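Local coordinates for protein CG1507-PB, isoform B (Drosophila melanogaster, PDB 5FGO) that probably binds purine-rich single-stranded DNA and RNA as a PUR-family protein, this chain being its third PUR repeat, two copies of which assemble together, at residues B[55-58]-B[59-62]. Residues are numbered along the deposited sequence; the frame is centred on the assembly and turned at random.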
ATOM      1  N   ILE B  55      -2.623   6.080   4.172  1.00  4.87           N
ATOM      2  CA  ILE B  55      -3.795   5.268   4.426  1.00  2.72           C
ATOM      3  C   ILE B  55      -4.187   5.460   5.857  1.00  2.73           C
ATOM      4  O   ILE B  55      -3.392   5.170   6.744  1.00  2.63           O
ATOM      5  CB  ILE B  55      -3.529   3.783   4.193  1.00  1.32           C
ATOM      6  CG1 ILE B  55      -2.881   3.559   2.837  1.00  2.20           C
ATOM      7  CG2 ILE B  55      -4.801   2.993   4.295  1.00  1.45           C
ATOM      8  CD1 ILE B  55      -2.237   2.220   2.697  1.00  1.73           C
ATOM      9  N   PRO B  56      -5.401   5.971   6.091  1.00  3.14           N
ATOM     10  CA  PRO B  56      -5.927   6.152   7.451  1.00  3.89           C
ATOM     11  C   PRO B  56      -6.198   4.790   8.052  1.00  2.99           C
ATOM     12  O   PRO B  56      -6.570   3.895   7.285  1.00  2.21           O
ATOM     13  CB  PRO B  56      -7.241   6.912   7.247  1.00  4.78           C
ATOM     14  CG  PRO B  56      -7.326   7.201   5.772  1.00  3.87           C
ATOM     15  CD  PRO B  56      -6.402   6.278   5.063  1.00  2.33           C
ATOM     16  N   GLU B  57      -6.020   4.642   9.366  1.00  3.51           N
ATOM     17  CA  GLU B  57      -6.221   3.362  10.043  1.00  2.84           C
ATOM     18  C   GLU B  57      -7.591   2.745   9.780  1.00  2.34           C
ATOM     19  O   GLU B  57      -7.679   1.554   9.535  1.00  3.45           O
ATOM     20  CB  GLU B  57      -6.025   3.489  11.558  1.00  7.27           C
ATOM     21  CG  GLU B  57      -5.882   2.110  12.232  1.00 11.69           C
ATOM     22  CD  GLU B  57      -5.862   2.135  13.764  1.00 16.06           C
ATOM     23  OE1 GLU B  57      -5.942   3.226  14.376  1.00 12.29           O
ATOM     24  OE2 GLU B  57      -5.766   1.037  14.356  1.00 19.70           O
ATOM     25  N   LYS B  58      -8.648   3.550   9.736  1.00  2.72           N
ATOM     26  CA  LYS B  58     -10.008   3.008   9.630  1.00  2.16           C
ATOM     27  C   LYS B  58     -10.239   2.166   8.378  1.00  4.11           C
ATOM     28  O   LYS B  58     -11.325   1.612   8.193  1.00  5.40           O
ATOM     29  CB  LYS B  58     -11.041   4.128   9.665  1.00  2.13           C
ATOM     30  CG  LYS B  58     -11.015   5.016   8.449  1.00  5.88           C
ATOM     31  CD  LYS B  58     -12.083   6.078   8.479  1.00  1.98           C
ATOM     32  CE  LYS B  58     -11.680   7.202   9.396  1.00  4.27           C
ATOM     33  NZ  LYS B  58     -12.567   8.411   9.266  1.00  3.59           N
ATOM     34  N   CYS B  59      -9.237   2.046   7.514  1.00  3.15           N
ATOM     35  CA  CYS B  59      -9.423   1.201   6.345  1.00  4.05           C
ATOM     36  C   CYS B  59      -8.271   0.233   6.095  1.00  1.71           C
ATOM     37  O   CYS B  59      -8.183  -0.375   5.029  1.00  2.40           O
ATOM     38  CB  CYS B  59      -9.707   2.075   5.113  1.00 14.59           C
ATOM     39  SG  CYS B  59      -8.328   3.057   4.510  1.00  9.94           S
ATOM     40  N   TRP B  60      -7.429   0.030   7.097  1.00  2.42           N
ATOM     41  CA  TRP B  60      -6.337  -0.956   6.972  1.00  4.34           C
ATOM     42  C   TRP B  60      -6.883  -2.360   6.644  1.00  3.19           C
ATOM     43  O   TRP B  60      -6.288  -3.084   5.832  1.00  1.73           O
ATOM     44  CB  TRP B  60      -5.469  -1.018   8.250  1.00  2.47           C
ATOM     45  CG  TRP B  60      -4.644   0.229   8.446  1.00  3.95           C
ATOM     46  CD1 TRP B  60      -4.669   1.350   7.665  1.00  2.24           C
ATOM     47  CD2 TRP B  60      -3.628   0.458   9.437  1.00  2.76           C
ATOM     48  NE1 TRP B  60      -3.775   2.275   8.140  1.00  2.98           N
ATOM     49  CE2 TRP B  60      -3.115   1.750   9.215  1.00  2.85           C
ATOM     50  CE3 TRP B  60      -3.112  -0.299  10.491  1.00  5.22           C
ATOM     51  CZ2 TRP B  60      -2.118   2.305  10.011  1.00  4.73           C
ATOM     52  CZ3 TRP B  60      -2.109   0.253  11.286  1.00  3.39           C
ATOM     53  CH2 TRP B  60      -1.624   1.543  11.039  1.00  4.07           C
ATOM     54  N   ILE B  61      -7.997  -2.745   7.274  1.00  1.96           N
ATOM     55  CA  ILE B  61      -8.581  -4.059   7.015  1.00  2.23           C
ATOM     56  C   ILE B  61      -9.079  -4.186   5.581  1.00  1.48           C
ATOM     57  O   ILE B  61      -8.803  -5.183   4.902  1.00  1.58           O
ATOM     58  CB  ILE B  61      -9.726  -4.387   7.987  1.00  5.30           C
ATOM     59  CG1 ILE B  61      -9.166  -4.678   9.375  1.00  1.40           C
ATOM     60  CG2 ILE B  61     -10.456  -5.652   7.536  1.00  2.27           C
ATOM     61  CD1 ILE B  61      -8.356  -5.957   9.398  1.00  3.03           C
ATOM     62  N   ARG B  62      -9.841  -3.191   5.136  1.00  2.15           N
ATOM     63  CA  ARG B  62     -10.329  -3.163   3.755  1.00  3.65           C
ATOM     64  C   ARG B  62      -9.170  -3.335   2.771  1.00  2.25           C
ATOM     65  O   ARG B  62      -9.265  -4.103   1.809  1.00  2.34           O
ATOM     66  CB  ARG B  62     -11.110  -1.856   3.489  1.00  2.76           C
ATOM     67  CG  ARG B  62     -12.617  -1.943   3.755  1.00  6.67           C
ATOM     68  CD  ARG B  62     -13.338  -0.604   3.661  1.00 19.58           C
ATOM     69  NE  ARG B  62     -13.089   0.219   4.847  1.00 25.61           N
ATOM     70  CZ  ARG B  62     -13.482   1.481   4.995  1.00 18.90           C
ATOM     71  NH1 ARG B  62     -14.082   2.123   4.006  1.00  9.73           N
ATOM     72  NH2 ARG B  62     -13.222   2.123   6.125  1.00 21.43           N
TER
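Between Glu57 and Trp60 the chain leaves strand 49-56 through a short 3-10 turn and enters helix 60-72, the Trp60 N to Glu57 O hydrogen bond (2.9 Å) closing the turn. The indole of Trp60 folds back, its CG anti to the carbonyl carbon (chi1 -69°). Trp60 NE1 donates an almost straight hydrogen bond to Ile55 O at 3.2 Å; the oxygen lies in the ring plane, whereas the N-H arrives from above the carbonyl plane. Glu57 CA sits over one face of the five-membered ring of Trp60, 3.4 Å from its centroid in a CH-pi contact, and methyl CG2 of Ile55 approaches CD1. CG2 of Ile55 also meets Cys59 SG at 3.5 Å, with Pro56 CD against the sulfur. A phenylalanine in place of Trp60 would probably leave Ile55 O without this donor and the ring freer to turn. Arg62, bent at chi3, brings NH2 back to hydrogen-bond Lys58 O (2.9 Å), its guanidinium passing over Cys59 CB. Trp60 packs on Met40 of strand 37-46, while Met20 of the second subunit touches Cys59 and Arg62. This is the strand-to-helix junction of a PUR repeat, a four-stranded antiparallel sheet followed by one helix, with Cys59 at the N-cap position.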